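Local atomic coordinates of sugar fermentation stimulation protein homolog (Pyrococcus furiosus, PDB entry 4DA2), a protein that probably binds DNA through an OB-fold domain and carries a calcium-binding PD-(D/E)xK domain of the nuclease type. Residues Leu36-Gly41 with Ile78-Leu83; Thr40-Glu45 with Tyr145-Ser150; Gly53-Lys58 with Tyr65-Phe70; Glu131-Val136 with Ile172-Ala177. The protein carries 1 engineered substitution. All coordinates share one frame; numbering follows the deposited sequence.

Contact 1 (Leu36-Gly41 with Ile78-Leu83)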
loop_
_atom_site.group_PDB
_atom_site.type_symbol
_atom_site.label_atom_id
_atom_site.label_comp_id
_atom_site.label_asym_id
_atom_site.label_seq_id
_atom_site.Cartn_x
_atom_site.Cartn_y
_atom_site.Cartn_z
ATOM N N LEU A 36 13.085 2.709 10.241
ATOM C CA LEU A 36 11.728 2.269 10.479
ATOM C C LEU A 36 11.174 1.519 9.268
ATOM O O LEU A 36 11.391 1.911 8.137
ATOM C CB LEU A 36 10.843 3.490 10.732
ATOM C CG LEU A 36 9.609 3.248 11.584
ATOM C CD1 LEU A 36 10.019 2.947 13.023
ATOM C CD2 LEU A 36 8.671 4.460 11.535
ATOM N N ILE A 37 10.452 0.439 9.531
ATOM C CA ILE A 37 9.745 -0.292 8.491
ATOM C C ILE A 37 8.246 -0.205 8.836
ATOM O O ILE A 37 7.812 -0.612 9.926
ATOM C CB ILE A 37 10.209 -1.785 8.430
ATOM C CG1 ILE A 37 11.656 -1.903 7.937
ATOM C CG2 ILE A 37 9.228 -2.627 7.558
ATOM C CD1 ILE A 37 12.310 -3.265 8.250
ATOM N N THR A 38 7.447 0.351 7.925
ATOM C CA THR A 38 6.017 0.417 8.153
ATOM C C THR A 38 5.373 -0.466 7.079
ATOM O O THR A 38 4.872 0.005 6.058
ATOM C CB THR A 38 5.504 1.884 8.086
ATOM O OG1 THR A 38 6.322 2.691 8.946
ATOM C CG2 THR A 38 4.050 2.002 8.533
ATOM N N ASN A 39 5.453 -1.763 7.298
ATOM C CA ASN A 39 4.807 -2.764 6.444
ATOM C C ASN A 39 4.891 -4.095 7.208
ATOM O O ASN A 39 5.988 -4.559 7.536
ATOM C CB ASN A 39 5.487 -2.846 5.068
ATOM C CG ASN A 39 4.670 -3.631 4.020
ATOM O OD1 ASN A 39 4.158 -4.714 4.301
ATOM N ND2 ASN A 39 4.581 -3.083 2.791
ATOM N N THR A 40 3.727 -4.682 7.493
ATOM C CA THR A 40 3.651 -5.854 8.370
ATOM C C THR A 40 3.860 -7.134 7.581
ATOM O O THR A 40 3.905 -8.226 8.157
ATOM C CB THR A 40 2.309 -5.931 9.140
ATOM O OG1 THR A 40 1.214 -5.825 8.211
ATOM C CG2 THR A 40 2.218 -4.824 10.184
ATOM N N GLY A 41 3.989 -6.991 6.263
ATOM C CA GLY A 41 4.325 -8.117 5.384
ATOM C C GLY A 41 5.715 -8.700 5.620
ATOM O O GLY A 41 6.569 -8.082 6.269
ATOM N N ILE A 78 7.670 0.886 -3.540
ATOM C CA ILE A 78 7.394 1.575 -2.281
ATOM C C ILE A 78 6.795 0.551 -1.326
ATOM O O ILE A 78 5.642 0.099 -1.509
ATOM C CB ILE A 78 6.435 2.779 -2.467
ATOM C CG1 ILE A 78 7.047 3.819 -3.430
ATOM C CG2 ILE A 78 6.119 3.376 -1.081
ATOM C CD1 ILE A 78 6.086 4.955 -3.888
ATOM N N ILE A 79 7.550 0.232 -0.289
ATOM C CA ILE A 79 7.038 -0.650 0.778
ATOM C C ILE A 79 6.353 0.035 1.943
ATOM O O ILE A 79 5.585 -0.616 2.666
ATOM C CB ILE A 79 8.146 -1.586 1.321
ATOM C CG1 ILE A 79 9.218 -0.802 2.072
ATOM C CG2 ILE A 79 8.706 -2.437 0.172
ATOM C CD1 ILE A 79 9.777 -1.547 3.300
ATOM N N ASP A 80 6.612 1.337 2.129
ATOM C CA ASP A 80 6.093 2.067 3.288
ATOM C C ASP A 80 4.601 2.339 3.101
ATOM O O ASP A 80 4.192 3.025 2.153
ATOM C CB ASP A 80 6.854 3.386 3.494
ATOM C CG ASP A 80 6.445 4.110 4.787
ATOM O OD1 ASP A 80 7.110 3.917 5.826
ATOM O OD2 ASP A 80 5.467 4.892 4.749
ATOM N N THR A 81 3.791 1.807 4.006
ATOM C CA THR A 81 2.330 1.943 3.861
ATOM C C THR A 81 1.829 3.369 4.112
ATOM O O THR A 81 0.796 3.767 3.558
ATOM C CB THR A 81 1.551 0.918 4.715
ATOM O OG1 THR A 81 1.800 1.168 6.106
ATOM C CG2 THR A 81 1.950 -0.509 4.339
ATOM N N ARG A 82 2.561 4.130 4.928
ATOM C CA ARG A 82 2.268 5.540 5.138
ATOM C C ARG A 82 2.447 6.361 3.860
ATOM O O ARG A 82 1.569 7.188 3.536
ATOM C CB ARG A 82 3.104 6.152 6.261
ATOM C CG ARG A 82 2.757 5.702 7.646
ATOM C CD ARG A 82 3.753 6.303 8.623
ATOM N NE ARG A 82 3.442 5.997 10.016
ATOM C CZ ARG A 82 4.319 6.075 11.014
ATOM N NH1 ARG A 82 5.576 6.433 10.775
ATOM N NH2 ARG A 82 3.938 5.785 12.255
ATOM N N LEU A 83 3.540 6.123 3.129
ATOM C CA LEU A 83 3.797 6.791 1.882
ATOM C C LEU A 83 2.738 6.369 0.858
ATOM O O LEU A 83 2.208 7.210 0.136
ATOM C CB LEU A 83 5.210 6.473 1.357
ATOM C CG LEU A 83 5.645 7.189 0.081
ATOM C CD1 LEU A 83 5.308 8.689 0.059
ATOM C CD2 LEU A 83 7.162 6.983 -0.183
HETATM O O HOH W 1 8.555 1.668 5.659
HETATM O O HOH W 2 6.722 5.019 8.107
#

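Contact 2 (Thr40-Glu45 with Tyr145-Ser150)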
loop_
_atom_site.group_PDB
_atom_site.type_symbol
_atom_site.label_atom_id
_atom_site.label_comp_id
_atom_site.label_asym_id
_atom_site.label_seq_id
_atom_site.Cartn_x
_atom_site.Cartn_y
_atom_site.Cartn_z
ATOM N N THR A 40 3.727 -4.682 7.493
ATOM C CA THR A 40 3.651 -5.854 8.370
ATOM C C THR A 40 3.860 -7.134 7.581
ATOM O O THR A 40 3.905 -8.226 8.157
ATOM C CB THR A 40 2.309 -5.931 9.140
ATOM O OG1 THR A 40 1.214 -5.825 8.211
ATOM C CG2 THR A 40 2.218 -4.824 10.184
ATOM N N GLY A 41 3.989 -6.991 6.263
ATOM C CA GLY A 41 4.325 -8.117 5.384
ATOM C C GLY A 41 5.715 -8.700 5.620
ATOM O O GLY A 41 6.569 -8.082 6.269
ATOM N N ARG A 42 5.952 -9.898 5.091
ATOM C CA ARG A 42 7.266 -10.516 5.243
ATOM C C ARG A 42 8.287 -9.807 4.380
ATOM O O ARG A 42 9.447 -9.693 4.770
ATOM C CB ARG A 42 7.252 -12.017 4.910
ATOM C CG ARG A 42 6.221 -12.773 5.699
ATOM C CD ARG A 42 6.573 -14.220 5.932
ATOM N NE ARG A 42 5.496 -14.828 6.703
ATOM C CZ ARG A 42 5.555 -15.999 7.323
ATOM N NH1 ARG A 42 6.659 -16.738 7.286
ATOM N NH2 ARG A 42 4.495 -16.425 7.992
ATOM N N LEU A 43 7.843 -9.331 3.212
ATOM C CA LEU A 43 8.727 -8.699 2.234
ATOM C C LEU A 43 10.007 -9.517 2.027
ATOM O O LEU A 43 11.095 -8.960 1.876
ATOM C CB LEU A 43 9.073 -7.253 2.635
ATOM C CG LEU A 43 8.052 -6.111 2.657
ATOM C CD1 LEU A 43 6.903 -6.346 1.692
ATOM C CD2 LEU A 43 7.559 -5.874 4.065
ATOM N N ASN A 44 9.867 -10.841 2.004
ATOM C CA ASN A 44 11.011 -11.749 1.831
ATOM C C ASN A 44 11.842 -11.519 0.573
ATOM O O ASN A 44 13.056 -11.693 0.595
ATOM C CB ASN A 44 10.553 -13.214 1.887
ATOM C CG ASN A 44 10.636 -13.799 3.285
ATOM O OD1 ASN A 44 11.507 -13.434 4.081
ATOM N ND2 ASN A 44 9.735 -14.725 3.587
ATOM N N GLU A 45 11.200 -11.127 -0.526
ATOM C CA GLU A 45 11.954 -10.874 -1.750
ATOM C C GLU A 45 12.758 -9.552 -1.743
ATOM O O GLU A 45 13.715 -9.397 -2.509
ATOM C CB GLU A 45 11.082 -11.065 -2.991
ATOM C CG GLU A 45 10.647 -12.531 -3.131
ATOM C CD GLU A 45 9.640 -12.784 -4.243
ATOM O OE1 GLU A 45 9.635 -12.039 -5.246
ATOM O OE2 GLU A 45 8.860 -13.749 -4.113
ATOM N N TYR A 145 -1.430 -9.457 -3.198
ATOM C CA TYR A 145 -1.625 -9.335 -1.759
ATOM C C TYR A 145 -2.327 -10.573 -1.244
ATOM O O TYR A 145 -3.220 -11.098 -1.923
ATOM C CB TYR A 145 -2.431 -8.065 -1.449
ATOM C CG TYR A 145 -3.025 -8.019 -0.061
ATOM C CD1 TYR A 145 -2.364 -7.345 0.993
ATOM C CD2 TYR A 145 -4.225 -8.669 0.218
ATOM C CE1 TYR A 145 -2.930 -7.292 2.274
ATOM C CE2 TYR A 145 -4.804 -8.632 1.508
ATOM C CZ TYR A 145 -4.153 -7.935 2.513
ATOM O OH TYR A 145 -4.723 -7.915 3.759
ATOM N N PRO A 146 -1.961 -11.039 -0.031
ATOM C CA PRO A 146 -0.870 -10.517 0.808
ATOM C C PRO A 146 0.324 -11.438 0.596
ATOM O O PRO A 146 0.216 -12.374 -0.201
ATOM C CB PRO A 146 -1.426 -10.696 2.215
ATOM C CG PRO A 146 -2.208 -11.956 2.118
ATOM C CD PRO A 146 -2.802 -11.989 0.718
ATOM N N ASP A 147 1.436 -11.227 1.300
ATOM C CA ASP A 147 2.549 -12.178 1.139
ATOM C C ASP A 147 2.649 -13.238 2.236
ATOM O O ASP A 147 3.524 -14.104 2.207
ATOM C CB ASP A 147 3.891 -11.473 0.871
ATOM C CG ASP A 147 4.429 -10.746 2.081
ATOM O OD1 ASP A 147 3.904 -10.962 3.195
ATOM O OD2 ASP A 147 5.390 -9.963 1.906
ATOM N N CYS A 148 1.729 -13.159 3.186
ATOM C CA CYS A 148 1.618 -14.110 4.273
ATOM C C CYS A 148 0.265 -13.830 4.923
ATOM O O CYS A 148 -0.347 -12.804 4.632
ATOM C CB CYS A 148 2.758 -13.919 5.280
ATOM S SG CYS A 148 2.700 -12.377 6.196
ATOM N N PRO A 149 -0.210 -14.736 5.793
ATOM C CA PRO A 149 -1.526 -14.563 6.409
ATOM C C PRO A 149 -1.650 -13.255 7.167
ATOM O O PRO A 149 -0.704 -12.829 7.827
ATOM C CB PRO A 149 -1.614 -15.758 7.354
ATOM C CG PRO A 149 -0.780 -16.790 6.678
ATOM C CD PRO A 149 0.380 -16.038 6.149
ATOM N N SER A 150 -2.805 -12.613 7.028
ATOM C CA SER A 150 -3.087 -11.350 7.683
ATOM C C SER A 150 -4.446 -11.473 8.341
ATOM O O SER A 150 -5.484 -11.496 7.665
ATOM C CB SER A 150 -3.069 -10.189 6.689
ATOM O OG SER A 150 -3.342 -8.940 7.339
HETATM O O HOH W 3 0.772 -9.729 8.308
#

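Contact 3 (Gly53-Lys58 with Tyr65-Phe70)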
loop_
_atom_site.group_PDB
_atom_site.type_symbol
_atom_site.label_atom_id
_atom_site.label_comp_id
_atom_site.label_asym_id
_atom_site.label_seq_id
_atom_site.Cartn_x
_atom_site.Cartn_y
_atom_site.Cartn_z
ATOM N N GLY A 53 18.195 -0.242 -0.794
ATOM C CA GLY A 53 16.949 0.410 -0.362
ATOM C C GLY A 53 17.084 1.915 -0.492
ATOM O O GLY A 53 18.135 2.425 -0.884
ATOM N N TYR A 54 16.005 2.618 -0.168
ATOM C CA TYR A 54 15.955 4.072 -0.182
ATOM C C TYR A 54 15.309 4.522 1.105
ATOM O O TYR A 54 14.245 4.018 1.471
ATOM C CB TYR A 54 15.213 4.592 -1.421
ATOM C CG TYR A 54 16.048 4.352 -2.628
ATOM C CD1 TYR A 54 16.939 5.313 -3.091
ATOM C CD2 TYR A 54 16.015 3.107 -3.262
ATOM C CE1 TYR A 54 17.757 5.030 -4.225
ATOM C CE2 TYR A 54 16.792 2.833 -4.351
ATOM C CZ TYR A 54 17.653 3.772 -4.828
ATOM O OH TYR A 54 18.412 3.373 -5.913
ATOM N N CYS A 55 15.992 5.436 1.824
ATOM C CA CYS A 55 15.523 5.951 3.107
ATOM C C CYS A 55 15.232 7.454 3.018
ATOM O O CYS A 55 15.735 8.117 2.123
ATOM C CB CYS A 55 16.583 5.733 4.207
ATOM S SG CYS A 55 16.650 4.069 4.831
ATOM N N THR A 56 14.390 7.954 3.914
ATOM C CA THR A 56 14.228 9.393 4.110
ATOM C C THR A 56 14.293 9.709 5.610
ATOM O O THR A 56 13.950 8.852 6.429
ATOM C CB THR A 56 12.923 9.924 3.471
ATOM O OG1 THR A 56 13.025 11.348 3.327
ATOM C CG2 THR A 56 11.680 9.562 4.295
ATOM N N PRO A 57 14.764 10.932 5.983
ATOM C CA PRO A 57 14.895 11.229 7.411
ATOM C C PRO A 57 13.527 11.335 8.044
ATOM O O PRO A 57 12.548 11.577 7.345
ATOM C CB PRO A 57 15.594 12.601 7.438
ATOM C CG PRO A 57 16.246 12.729 6.112
ATOM C CD PRO A 57 15.322 12.021 5.158
ATOM N N LYS A 58 13.468 11.121 9.353
ATOM C CA LYS A 58 12.240 11.286 10.111
ATOM C C LYS A 58 12.594 12.192 11.284
ATOM O O LYS A 58 13.444 11.831 12.096
ATOM C CB LYS A 58 11.757 9.923 10.611
ATOM C CG LYS A 58 10.462 9.966 11.388
ATOM C CD LYS A 58 10.234 8.674 12.143
ATOM C CE LYS A 58 8.836 8.654 12.719
ATOM N NZ LYS A 58 8.676 7.559 13.703
ATOM N N TYR A 65 15.359 7.479 10.612
ATOM C CA TYR A 65 15.183 7.167 9.189
ATOM C C TYR A 65 13.996 6.270 8.957
ATOM O O TYR A 65 13.666 5.451 9.799
ATOM C CB TYR A 65 16.429 6.476 8.640
ATOM C CG TYR A 65 17.640 7.358 8.632
ATOM C CD1 TYR A 65 17.944 8.140 7.514
ATOM C CD2 TYR A 65 18.478 7.427 9.744
ATOM C CE1 TYR A 65 19.070 8.963 7.509
ATOM C CE2 TYR A 65 19.600 8.245 9.741
ATOM C CZ TYR A 65 19.887 9.005 8.623
ATOM O OH TYR A 65 20.999 9.813 8.624
ATOM N N ILE A 66 13.353 6.445 7.803
ATOM C CA ILE A 66 12.307 5.531 7.352
ATOM C C ILE A 66 12.815 4.820 6.096
ATOM O O ILE A 66 13.304 5.471 5.154
ATOM C CB ILE A 66 11.007 6.294 7.037
ATOM C CG1 ILE A 66 10.568 7.130 8.239
ATOM C CG2 ILE A 66 9.880 5.334 6.661
ATOM C CD1 ILE A 66 9.612 8.202 7.861
ATOM N N LEU A 67 12.744 3.485 6.096
ATOM C CA LEU A 67 13.050 2.724 4.881
ATOM C C LEU A 67 11.799 2.726 3.986
ATOM O O LEU A 67 10.816 2.027 4.279
ATOM C CB LEU A 67 13.458 1.294 5.248
ATOM C CG LEU A 67 13.739 0.267 4.145
ATOM C CD1 LEU A 67 14.847 0.776 3.210
ATOM C CD2 LEU A 67 14.118 -1.053 4.809
ATOM N N LEU A 68 11.812 3.536 2.926
ATOM C CA LEU A 68 10.612 3.743 2.109
ATOM C C LEU A 68 10.359 2.677 1.068
ATOM O O LEU A 68 9.207 2.441 0.698
ATOM C CB LEU A 68 10.638 5.090 1.392
ATOM C CG LEU A 68 10.737 6.338 2.265
ATOM C CD1 LEU A 68 10.897 7.484 1.326
ATOM C CD2 LEU A 68 9.490 6.476 3.156
ATOM N N GLY A 69 11.440 2.098 0.562
ATOM C CA GLY A 69 11.395 1.189 -0.549
ATOM C C GLY A 69 12.716 0.568 -0.963
ATOM O O GLY A 69 13.754 0.780 -0.333
ATOM N N PHE A 70 12.663 -0.182 -2.061
ATOM C CA PHE A 70 13.807 -0.898 -2.578
ATOM C C PHE A 70 13.959 -0.691 -4.084
ATOM O O PHE A 70 12.992 -0.450 -4.814
ATOM C CB PHE A 70 13.665 -2.397 -2.294
ATOM C CG PHE A 70 13.868 -2.766 -0.844
ATOM C CD1 PHE A 70 15.111 -3.221 -0.415
ATOM C CD2 PHE A 70 12.826 -2.673 0.084
ATOM C CE1 PHE A 70 15.331 -3.566 0.922
ATOM C CE2 PHE A 70 13.037 -3.030 1.436
ATOM C CZ PHE A 70 14.287 -3.480 1.840
#

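Contact 4 (Glu131-Val136 with Ile172-Ala177). With CA (calcium ion), chain C.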
loop_
_atom_site.group_PDB
_atom_site.type_symbol
_atom_site.label_atom_id
_atom_site.label_comp_id
_atom_site.label_asym_id
_atom_site.label_seq_id
_atom_site.Cartn_x
_atom_site.Cartn_y
_atom_site.Cartn_z
ATOM N N GLU A 131 -10.745 1.069 2.279
ATOM C CA GLU A 131 -9.567 0.450 2.874
ATOM C C GLU A 131 -8.511 0.296 1.782
ATOM O O GLU A 131 -8.830 -0.160 0.661
ATOM C CB GLU A 131 -9.927 -0.918 3.496
ATOM C CG GLU A 131 -8.748 -1.738 4.054
ATOM C CD GLU A 131 -8.000 -1.005 5.169
ATOM O OE1 GLU A 131 -8.638 -0.169 5.855
ATOM O OE2 GLU A 131 -6.766 -1.238 5.328
ATOM N N THR A 132 -7.276 0.708 2.084
ATOM C CA THR A 132 -6.196 0.552 1.110
ATOM C C THR A 132 -5.222 -0.502 1.610
ATOM O O THR A 132 -4.947 -0.575 2.823
ATOM C CB THR A 132 -5.487 1.885 0.774
ATOM O OG1 THR A 132 -4.882 2.412 1.962
ATOM C CG2 THR A 132 -6.489 2.898 0.239
ATOM N N LYS A 133 -4.766 -1.375 0.713
ATOM C CA LYS A 133 -3.771 -2.406 1.097
ATOM C C LYS A 133 -2.519 -2.392 0.225
ATOM O O LYS A 133 -2.603 -2.133 -0.960
ATOM C CB LYS A 133 -4.395 -3.798 1.030
ATOM C CG LYS A 133 -5.608 -3.955 1.955
ATOM C CD LYS A 133 -5.287 -4.808 3.134
ATOM C CE LYS A 133 -6.411 -4.823 4.159
ATOM N NZ LYS A 133 -5.987 -3.953 5.300
ATOM N N SER A 134 -1.366 -2.671 0.838
ATOM C CA SER A 134 -0.117 -2.782 0.092
ATOM C C SER A 134 -0.113 -4.043 -0.764
ATOM O O SER A 134 -0.393 -5.144 -0.265
ATOM C CB SER A 134 1.060 -2.836 1.051
ATOM O OG SER A 134 2.293 -2.969 0.332
ATOM N N ALA A 135 0.228 -3.883 -2.041
ATOM C CA ALA A 135 0.390 -5.034 -2.941
ATOM C C ALA A 135 1.713 -4.982 -3.669
ATOM O O ALA A 135 1.799 -4.541 -4.821
ATOM C CB ALA A 135 -0.780 -5.114 -3.941
ATOM N N VAL A 136 2.768 -5.395 -2.984
ATOM C CA VAL A 136 4.116 -5.249 -3.546
ATOM C C VAL A 136 4.819 -6.604 -3.734
ATOM O O VAL A 136 6.063 -6.668 -3.874
ATOM C CB VAL A 136 4.989 -4.201 -2.779
ATOM C CG1 VAL A 136 4.386 -2.778 -2.966
ATOM C CG2 VAL A 136 5.121 -4.549 -1.288
ATOM N N ILE A 172 -12.260 -1.551 -1.496
ATOM C CA ILE A 172 -10.880 -1.890 -1.198
ATOM C C ILE A 172 -10.001 -1.531 -2.376
ATOM O O ILE A 172 -10.326 -1.814 -3.529
ATOM C CB ILE A 172 -10.676 -3.382 -0.708
ATOM C CG1 ILE A 172 -9.239 -3.639 -0.241
ATOM C CG2 ILE A 172 -11.087 -4.413 -1.782
ATOM C CD1 ILE A 172 -9.108 -4.936 0.546
ATOM N N VAL A 173 -8.896 -0.866 -2.072
ATOM C CA VAL A 173 -7.962 -0.425 -3.103
ATOM C C VAL A 173 -6.607 -1.030 -2.827
ATOM O O VAL A 173 -6.000 -0.741 -1.777
ATOM C CB VAL A 173 -7.839 1.097 -3.131
ATOM C CG1 VAL A 173 -6.832 1.522 -4.236
ATOM C CG2 VAL A 173 -9.214 1.788 -3.367
ATOM N N PHE A 174 -6.114 -1.843 -3.761
ATOM C CA PHE A 174 -4.767 -2.398 -3.655
ATOM C C PHE A 174 -3.756 -1.439 -4.292
ATOM O O PHE A 174 -3.903 -1.012 -5.435
ATOM C CB PHE A 174 -4.741 -3.808 -4.290
ATOM C CG PHE A 174 -5.620 -4.778 -3.579
ATOM C CD1 PHE A 174 -5.188 -5.366 -2.393
ATOM C CD2 PHE A 174 -6.911 -5.058 -4.036
ATOM C CE1 PHE A 174 -6.001 -6.253 -1.682
ATOM C CE2 PHE A 174 -7.729 -5.981 -3.335
ATOM C CZ PHE A 174 -7.279 -6.551 -2.152
ATOM N N ILE A 175 -2.739 -1.085 -3.521
ATOM C CA ILE A 175 -1.701 -0.185 -4.000
ATOM C C ILE A 175 -0.533 -1.037 -4.507
ATOM O O ILE A 175 0.298 -1.540 -3.716
ATOM C CB ILE A 175 -1.243 0.796 -2.876
ATOM C CG1 ILE A 175 -2.462 1.525 -2.264
ATOM C CG2 ILE A 175 -0.236 1.779 -3.442
ATOM C CD1 ILE A 175 -3.283 2.389 -3.262
ATOM N N GLY A 176 -0.506 -1.219 -5.826
ATOM C CA GLY A 176 0.527 -2.001 -6.524
ATOM C C GLY A 176 1.703 -1.085 -6.758
ATOM O O GLY A 176 1.995 -0.671 -7.902
ATOM N N ALA A 177 2.373 -0.738 -5.657
ATOM C CA ALA A 177 3.502 0.190 -5.670
ATOM C C ALA A 177 4.817 -0.443 -6.138
ATOM O O ALA A 177 5.884 -0.220 -5.524
ATOM C CB ALA A 177 3.692 0.837 -4.281
HETATM CA CA CA C . -4.772 0.014 5.105
HETATM O O HOH W 4 -3.923 -2.225 5.436
HETATM O O HOH W 5 -4.298 -0.227 7.658
HETATM O O HOH W 6 -3.342 2.002 4.847
#

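Contact 1 (Leu36-Gly41 with Ile78-Leu83)
An N-capped helix start meets an Asx turn where Thr38 and Asn39 face Ile79, Asp80 and Thr81. The Asn39 amide is used at both ends. Its ND2 donates to Ile79 O at 2.7 Å, on a carbonyl lone pair and 7° out of the amide plane, while OD1 accepts from Gly41 N and closes the Asx turn. The amide spans both because chi1 (-167°) swings CG away from the backbone N. With Asn39 exchanged for an alanine, Ile79 O would probably lose this donor and the turn at Gly41 N would be set freer.

Thr81 N donates a hydrogen bond to Thr38 O at 2.9 Å, nearly straight. This pairing ties the loop that follows strand 31-36 of the OB domain to the first turn of helix 81-93, and Asp80 is that helix's N-cap: its OD2 takes Leu83 N on the anti lone pair. The other carboxylate oxygen, OD1, accepts from two waters, one held by Thr38 N and a second lying close to Thr38 OG1. Thr38 CB rests against Asp80 OD1 at 3.4 Å. Thr38 OG1 lies over one face of the Arg82 guanidinium, and Leu36 CD2 approaches Arg82 NH1 at 3.7 Å.

Contact 2 (Thr40-Glu45 with Tyr145-Ser150)
Asp147 accepts from two successive backbone amides of the other loop. Arg42 N donates to OD1 at 3.0 Å, 16° out of the carboxylate plane, and Leu43 N donates to OD2 at 2.8 Å, 27° out of it. Both oxygens are met on their syn sides, and the pair of bonds restrains the rotation of the carboxylate. Asp147 CG stands between its own backbone N and carbonyl carbon (chi1 71°), a torsion that turns the acid toward the loop. Gly41 CA comes to 3.6 Å from Asp147 OD1; a CB on Gly41 would come tightly against Asp147 OD2.

The charged groups are not in contact: Arg42 NE stays 5.5 Å from Asp147 OD1. Instead the Arg42 chain runs out over Cys148, its NE 3.2 Å from Cys148 CB and its CG 3.6 Å from Cys148 SG, with the sulfur at the edge of the guanidinium plane. A water bridges Thr40 O and Pro149 O through two weak bonds. Elsewhere Gly41 O is taken by Arg18, and Ser150 OG caps helix 151-165 through Gly153 N. The arrangement is one carboxylate accepting from two consecutive backbone N-H groups, here joining a loop of the OB domain to the loop before helix 151-165 of the PD-(D/E)xK domain.

Contact 3 (Gly53-Lys58 with Tyr65-Phe70)
Tyr54 meets two residues of the neighbouring strand at once: its N donates to Gly69 O and its O accepts from Leu68 N, both at 2.9 Å. Leu68 and Gly69 share a single partner, a classic beta bulge that shifts the register by one in this antiparallel hairpin. Beyond it Thr56 and Ile66 form a regular hydrogen-bonded pair, with Ile66 N to Thr56 O at 2.8 Å.

Packing is close around the bulge, where a CB on Gly53 would clash with Leu67 CD1; Gly53 CA and its pair mate Phe70 CA are 4.1 Å apart. On the face carrying Cys55 and Leu67, Cys55 SG reaches Leu67 CD1 at 4.1 Å. On the other face Thr56 turns CG2 into the space between its backbone N and carbonyl carbon, and that methyl meets Leu68 CD1 at 3.7 Å; Thr56 OG1, anti to the N (chi1 -162°), is hydrogen-bonded to Pro9 O. A serine in place of Leu68 would probably leave Thr56 CG2 without its branched neighbour and open a gap on this face.

Toward the turn the contact opens to solvent: Pro57 is exposed, its CB pointing away from the other strand, and Lys58 offers CB to Ile66 CG1 at 3.9 Å and sends its amine off. Strand 52-57 also pairs with strand 11-18, and strand 65-72 with strand 31-36: the hairpin helps close the five-stranded OB barrel.

Contact 4 (Glu131-Val136 with Ile172-Ala177)
Strands 131-134 and 172-176 run parallel, their axes 4.6 Å apart at closest approach and 28° apart in direction, within the central sheet of the PD-(D/E)xK fold. Glu131-Thr132-Lys133 matches the (D/E)xK part of that signature, and Asp118 is consistent with its preceding acid. Backbone bonds alternate between the strands: Val173 N to Glu131 O, Lys133 N to Val173 O, Ile175 N to Lys133 O and Ala135 N to Ile175 O. The third is nearly straight, with an N-H...O angle of 178°. At the far end Gly176 centres an inverse gamma turn, and Ala177 CB touches Val136 CG1 at 3.9 Å.

On the face of Thr132, Val173 and Ile175, the Thr132 and Val173 side chains lie side by side, pointing the same way. On the other face the Lys133 shaft runs alongside hydrophobic neighbours, its CB 3.8 Å from Phe174 CD1 and its CG near Ile172 CD1, the Lys133 and Ile172 side chains crossing obliquely. Ile172 CG1 covers one face of the Phe174 ring near its rim, and Phe184 stacks on that ring as well.

Lys133 bends at chi2 (-107°) and again at chi4, a course that returns NZ to the metal site. There it forms a salt bridge to Glu131 OE2 at 2.8 Å, from above the carboxylate plane, and also hydrogen-bonds to His156 ND1. Calcium is held by Glu131 OE2, Thr132 O, Asp118 and waters; one of these waters, 2.4 Å from the calcium, accepts from Lys133 NZ at 2.7 Å.

Overall arrangement
Two domains are joined here through loops while each keeps its own sheet. Contact 3 lies inside the OB domain and contact 4 inside the nuclease-like domain, their centres 19 Å apart and nearest atoms about 7 Å. Contact 1 bridges them: Leu36 N and O probably bond Tyr65 O and Leu67 N of contact 3, and Ile78 N probably bonds Ala177 O of contact 4. Contact 2 continues the loop of contact 1, sharing Thr40 and Gly41, and meets contact 4 where Tyr145 packs on Lys133 and Phe174. Contact 4 supplies Glu131 and Thr132 to one calcium, and Asp118 links it to a second bound by Glu109; the Thr81 side chain is about 6 Å from a calcium.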